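Local coordinates for hemolysin-related protein (Vibrio cholerae serotype O1, PDB 5V6F) that binds mannose-containing glycans, here a mannotriose, through the second beta-prism lectin domain of the biofilm protein RbmC, at residues S67-S72 and V108-V113; I82-F87 and S94-S99. One frame throughout, in Å; residues are numbered along the deposited sequence.

Interaction 1: residues S67-S72 and V108-V113; sequences SVEVTS and VETYTV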
loop_
_atom_site.group_PDB
_atom_site.type_symbol
_atom_site.label_atom_id
_atom_site.label_comp_id
_atom_site.label_asym_id
_atom_site.label_seq_id
_atom_site.Cartn_x
_atom_site.Cartn_y
_atom_site.Cartn_z
ATOM N N SER A 67 -4.600 -9.381 -7.604
ATOM C CA SER A 67 -5.230 -9.264 -6.297
ATOM C C SER A 67 -4.219 -8.769 -5.276
ATOM O O SER A 67 -3.004 -8.831 -5.487
ATOM C CB SER A 67 -5.813 -10.607 -5.849
ATOM O OG SER A 67 -4.777 -11.560 -5.661
ATOM N N VAL A 68 -4.746 -8.281 -4.154
ATOM C CA VAL A 68 -3.928 -7.884 -3.017
ATOM C C VAL A 68 -4.423 -8.611 -1.778
ATOM O O VAL A 68 -5.611 -8.918 -1.639
ATOM C CB VAL A 68 -3.940 -6.356 -2.781
ATOM C CG1 VAL A 68 -3.258 -5.635 -3.934
ATOM C CG2 VAL A 68 -5.369 -5.842 -2.589
ATOM N N GLU A 69 -3.485 -8.895 -0.882
ATOM C CA GLU A 69 -3.758 -9.424 0.448
ATOM C C GLU A 69 -3.073 -8.467 1.409
ATOM O O GLU A 69 -1.840 -8.426 1.466
ATOM C CB GLU A 69 -3.227 -10.850 0.587
ATOM C CG GLU A 69 -3.558 -11.558 1.877
ATOM C CD GLU A 69 -3.031 -12.980 1.884
ATOM O OE1 GLU A 69 -1.858 -13.181 2.261
ATOM O OE2 GLU A 69 -3.781 -13.894 1.482
ATOM N N VAL A 70 -3.860 -7.670 2.127
ATOM C CA VAL A 70 -3.351 -6.560 2.925
ATOM C C VAL A 70 -3.448 -6.945 4.392
ATOM O O VAL A 70 -4.542 -7.238 4.892
ATOM C CB VAL A 70 -4.130 -5.264 2.653
ATOM C CG1 VAL A 70 -3.564 -4.108 3.479
ATOM C CG2 VAL A 70 -4.095 -4.925 1.171
ATOM N N THR A 71 -2.314 -6.931 5.084
ATOM C CA THR A 71 -2.271 -7.197 6.515
ATOM C C THR A 71 -2.091 -5.876 7.255
ATOM O O THR A 71 -1.144 -5.127 6.985
ATOM C CB THR A 71 -1.149 -8.174 6.864
ATOM O OG1 THR A 71 -1.311 -9.378 6.106
ATOM C CG2 THR A 71 -1.178 -8.521 8.352
ATOM N N SER A 72 -2.999 -5.597 8.184
ATOM C CA SER A 72 -2.950 -4.397 9.005
ATOM C C SER A 72 -3.015 -4.816 10.464
ATOM O O SER A 72 -3.486 -5.908 10.789
ATOM C CB SER A 72 -4.108 -3.442 8.683
ATOM O OG SER A 72 -4.193 -3.171 7.296
ATOM N N VAL A 108 -6.563 -9.283 7.950
ATOM C CA VAL A 108 -6.133 -9.512 6.578
ATOM C C VAL A 108 -7.321 -9.261 5.664
ATOM O O VAL A 108 -8.395 -9.839 5.861
ATOM C CB VAL A 108 -5.581 -10.936 6.379
ATOM C CG1 VAL A 108 -5.057 -11.118 4.952
ATOM C CG2 VAL A 108 -4.489 -11.226 7.389
ATOM N N GLU A 109 -7.131 -8.392 4.675
ATOM C CA GLU A 109 -8.172 -8.021 3.726
ATOM C C GLU A 109 -7.691 -8.381 2.327
ATOM O O GLU A 109 -6.611 -7.948 1.906
ATOM C CB GLU A 109 -8.503 -6.531 3.849
ATOM C CG GLU A 109 -9.096 -6.178 5.210
ATOM C CD GLU A 109 -9.082 -4.694 5.524
ATOM O OE1 GLU A 109 -8.083 -4.013 5.208
ATOM O OE2 GLU A 109 -10.073 -4.208 6.107
ATOM N N THR A 110 -8.487 -9.180 1.619
ATOM C CA THR A 110 -8.120 -9.728 0.320
ATOM C C THR A 110 -9.096 -9.209 -0.724
ATOM O O THR A 110 -10.312 -9.197 -0.494
ATOM C CB THR A 110 -8.124 -11.261 0.351
ATOM O OG1 THR A 110 -7.242 -11.726 1.380
ATOM C CG2 THR A 110 -7.669 -11.831 -0.981
ATOM N N TYR A 111 -8.565 -8.773 -1.863
ATOM C CA TYR A 111 -9.377 -8.130 -2.884
ATOM C C TYR A 111 -8.786 -8.408 -4.255
ATOM O O TYR A 111 -7.571 -8.306 -4.446
ATOM C CB TYR A 111 -9.461 -6.620 -2.640
ATOM C CG TYR A 111 -10.179 -5.867 -3.732
ATOM C CD1 TYR A 111 -11.562 -5.776 -3.740
ATOM C CD2 TYR A 111 -9.471 -5.241 -4.751
ATOM C CE1 TYR A 111 -12.226 -5.086 -4.733
ATOM C CE2 TYR A 111 -10.124 -4.546 -5.747
ATOM C CZ TYR A 111 -11.505 -4.473 -5.733
ATOM O OH TYR A 111 -12.169 -3.786 -6.721
ATOM N N THR A 112 -9.655 -8.751 -5.202
ATOM C CA THR A 112 -9.266 -9.061 -6.570
ATOM C C THR A 112 -9.721 -7.938 -7.490
ATOM O O THR A 112 -10.892 -7.545 -7.469
ATOM C CB THR A 112 -9.864 -10.401 -7.012
ATOM O OG1 THR A 112 -9.323 -11.449 -6.200
ATOM C CG2 THR A 112 -9.560 -10.693 -8.479
ATOM N N VAL A 113 -8.790 -7.412 -8.278
ATOM C CA VAL A 113 -9.101 -6.351 -9.230
ATOM C C VAL A 113 -9.968 -6.949 -10.332
ATOM O O VAL A 113 -9.540 -7.903 -10.996
ATOM C CB VAL A 113 -7.822 -5.721 -9.802
ATOM C CG1 VAL A 113 -8.166 -4.546 -10.713
ATOM C CG2 VAL A 113 -6.900 -5.267 -8.679
HETATM O O HOH W 1 -6.218 -14.210 1.762
HETATM O O HOH W 2 -5.814 -5.142 6.298
#
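Val-68 and Tyr-111, like Val-70 and Glu-109, form hydrogen-bonded pairs where strand 65-75 runs antiparallel to the outer strand 106-112 in one four-stranded sheet of a beta-prism lectin domain. The short axes lie 4.6 Å apart at an angle of 166°. Each pair closes a ring of two backbone bonds; within the second, Val-70 N reaches Glu-109 O at 2.8 Å, almost straight at the hydrogen (171°). Between the rings, CA-H groups of Glu-69 and Thr-110 also lean on carbonyl oxygens opposite. The close-packed face carries Val-68 and Val-70, both buried and covered by Phe-7, which also touches Glu-109. The side chains of Val-68 and Tyr-111 lie side by side, Val-68 CG2 4.2 Å from Tyr-111 CB, before the tyrosine ring leads away toward Ser-4 and Pro-5 and its hydroxyl bonds to that of Tyr-138. A water settles polar groups at the far end of this face: it donates to Val-70 O and to Glu-109 OE1, and accepts from Ser-72 OG. The carboxylate of Glu-109 is held further by the backbone N of Gly-8 and by a salt bridge to Lys-107.

The other face, with Glu-69, Val-108 and Thr-110, is more open to solvent. Glu-69 turns CG away from its own N (chi1 -175°) and stretches outward, and its CG meets Val-108 CG1 at 3.4 Å, the two side chains slanting across each other. Farther along, Ser-67 CB approaches Thr-112 OG1 at 3.6 Å. The carboxylate of Glu-69 does not bond directly to Thr-110, which lies alongside; a water spans them, 2.5 Å from Glu-69 OE2 and 2.7 Å from Thr-110 OG1.

Interaction 2: residues I82-F87 and S94-S99; sequences IVAIKF and SVLLGS
Strands 80-89 and 94-98 form an antiparallel beta hairpin at the edge of a beta-prism sheet, their short axes 4.6 Å apart, with paired backbone bonds at Ile-85/Leu-97 and Phe-87/Val-95. A fifth bond, Ser-99 N to Val-83 O at 2.9 Å, meets the carbonyl with its donor tilted 34° from the plane, just where Val-83 and Ala-84 form a classic bulge against Thr-71. Gly-98 sits here with positive phi (79°), and its CA-H group makes a close contact with Val-83 O, the CA 3.2 Å from that oxygen.

On the buried face, Phe-87 and Leu-97 cross at about a right angle, Phe-87 CE1 being 4.1 Å from Leu-97 CD1. Ile-85 CG2 rests over one face of the same ring, offset toward the rim, while Met-25 and Ile-60 add further packing. Phe-87 CB also touches Val-95 CG1 at 3.9 Å.

On the opposite face, with Lys-86 and Leu-96, the leucine brings CD1 back over the neighbouring strand, near Ala-84 CB and Lys-86 CB. Lys-86 is fully extended, from chi1 178° onward, and this carries its CE alongside Ser-94, 3.6 Å from the OG atom.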
loop_
_atom_site.group_PDB
_atom_site.type_symbol
_atom_site.label_atom_id
_atom_site.label_comp_id
_atom_site.label_asym_id
_atom_site.label_seq_id
_atom_site.Cartn_x
_atom_site.Cartn_y
_atom_site.Cartn_z
ATOM N N ILE A 82 -1.103 -0.252 8.047
ATOM C CA ILE A 82 -0.836 -1.359 7.139
ATOM C C ILE A 82 0.609 -1.784 7.337
ATOM O O ILE A 82 1.528 -0.957 7.267
ATOM C CB ILE A 82 -1.111 -0.951 5.682
ATOM C CG1 ILE A 82 -2.613 -0.702 5.486
ATOM C CG2 ILE A 82 -0.580 -2.021 4.711
ATOM C CD1 ILE A 82 -3.016 -0.278 4.073
ATOM N N VAL A 83 0.820 -3.072 7.598
ATOM C CA VAL A 83 2.160 -3.584 7.836
ATOM C C VAL A 83 2.670 -4.458 6.696
ATOM O O VAL A 83 3.893 -4.573 6.532
ATOM C CB VAL A 83 2.251 -4.342 9.180
ATOM C CG1 VAL A 83 2.008 -3.375 10.337
ATOM C CG2 VAL A 83 1.274 -5.515 9.236
ATOM N N ALA A 84 1.789 -5.048 5.887
ATOM C CA ALA A 84 2.242 -5.870 4.777
ATOM C C ALA A 84 1.200 -5.863 3.669
ATOM O O ALA A 84 -0.006 -5.795 3.926
ATOM C CB ALA A 84 2.520 -7.309 5.222
ATOM N N ILE A 85 1.685 -5.930 2.430
ATOM C CA ILE A 85 0.832 -6.121 1.262
ATOM C C ILE A 85 1.452 -7.201 0.397
ATOM O O ILE A 85 2.618 -7.093 -0.003
ATOM C CB ILE A 85 0.651 -4.840 0.428
ATOM C CG1 ILE A 85 0.192 -3.672 1.297
ATOM C CG2 ILE A 85 -0.370 -5.090 -0.687
ATOM C CD1 ILE A 85 0.340 -2.335 0.616
ATOM N N LYS A 86 0.667 -8.228 0.093
ATOM C CA LYS A 86 1.048 -9.239 -0.880
ATOM C C LYS A 86 0.336 -8.934 -2.192
ATOM O O LYS A 86 -0.897 -8.911 -2.242
ATOM C CB LYS A 86 0.693 -10.638 -0.382
ATOM C CG LYS A 86 1.027 -11.745 -1.360
ATOM C CD LYS A 86 0.606 -13.097 -0.817
ATOM C CE LYS A 86 0.632 -14.155 -1.897
ATOM N NZ LYS A 86 0.077 -15.449 -1.406
ATOM N N PHE A 87 1.115 -8.684 -3.240
ATOM C CA PHE A 87 0.592 -8.416 -4.574
ATOM C C PHE A 87 0.712 -9.685 -5.410
ATOM O O PHE A 87 1.818 -10.196 -5.603
ATOM C CB PHE A 87 1.362 -7.278 -5.246
ATOM C CG PHE A 87 1.345 -5.976 -4.484
ATOM C CD1 PHE A 87 2.302 -5.706 -3.522
ATOM C CD2 PHE A 87 0.402 -5.002 -4.769
ATOM C CE1 PHE A 87 2.302 -4.498 -2.839
ATOM C CE2 PHE A 87 0.394 -3.792 -4.085
ATOM C CZ PHE A 87 1.346 -3.541 -3.127
ATOM N N SER A 94 3.800 -13.599 -7.063
ATOM C CA SER A 94 3.428 -12.701 -5.986
ATOM C C SER A 94 4.684 -12.118 -5.356
ATOM O O SER A 94 5.767 -12.706 -5.418
ATOM C CB SER A 94 2.576 -13.407 -4.920
ATOM O OG SER A 94 3.332 -14.365 -4.208
ATOM N N VAL A 95 4.523 -10.939 -4.771
ATOM C CA VAL A 95 5.569 -10.284 -3.998
ATOM C C VAL A 95 4.937 -9.774 -2.713
ATOM O O VAL A 95 3.812 -9.262 -2.725
ATOM C CB VAL A 95 6.233 -9.135 -4.791
ATOM C CG1 VAL A 95 5.187 -8.240 -5.421
ATOM C CG2 VAL A 95 7.169 -8.311 -3.899
ATOM N N LEU A 96 5.655 -9.931 -1.606
ATOM C CA LEU A 96 5.207 -9.481 -0.295
ATOM C C LEU A 96 6.098 -8.332 0.149
ATOM O O LEU A 96 7.304 -8.516 0.334
ATOM C CB LEU A 96 5.260 -10.613 0.731
ATOM C CG LEU A 96 4.843 -10.230 2.156
ATOM C CD1 LEU A 96 3.349 -10.025 2.227
ATOM C CD2 LEU A 96 5.289 -11.280 3.162
ATOM N N LEU A 97 5.507 -7.155 0.319
ATOM C CA LEU A 97 6.214 -6.023 0.896
ATOM C C LEU A 97 5.748 -5.814 2.330
ATOM O O LEU A 97 4.601 -6.102 2.678
ATOM C CB LEU A 97 5.989 -4.754 0.073
ATOM C CG LEU A 97 6.376 -4.864 -1.406
ATOM C CD1 LEU A 97 6.193 -3.521 -2.098
ATOM C CD2 LEU A 97 7.807 -5.372 -1.577
ATOM N N GLY A 98 6.653 -5.316 3.164
ATOM C CA GLY A 98 6.369 -5.204 4.580
ATOM C C GLY A 98 6.539 -6.540 5.286
ATOM O O GLY A 98 7.236 -7.447 4.813
ATOM N N SER A 99 5.883 -6.658 6.438
ATOM C CA SER A 99 6.018 -7.834 7.287
ATOM C C SER A 99 4.741 -8.033 8.088
ATOM O O SER A 99 4.065 -7.070 8.452
ATOM C CB SER A 99 7.207 -7.703 8.250
ATOM O OG SER A 99 7.239 -8.790 9.165
#

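In the fold
Interactions 1 and 2 are the two outer strand pairings of one four-stranded sheet, ordered 94-98, 80-89, 65-75, 106-112, with centres about 9 Å apart; along the chain the second is nested inside the loop closed by the first. The middle strands join them through probable hydrogen bonds from Thr-71 N to Ala-84 O (2.8 Å) and from Lys-86 N to Glu-69 O (2.9 Å), and Val-68 CG1 packs on Phe-87 CD2 at 3.8 Å. Interaction 2 lies nearer the glycan: residue Gly-98 comes to about 6 Å from a bound alpha-D-mannose, the side chain of Thr-71 in interaction 1 only to about 13 Å.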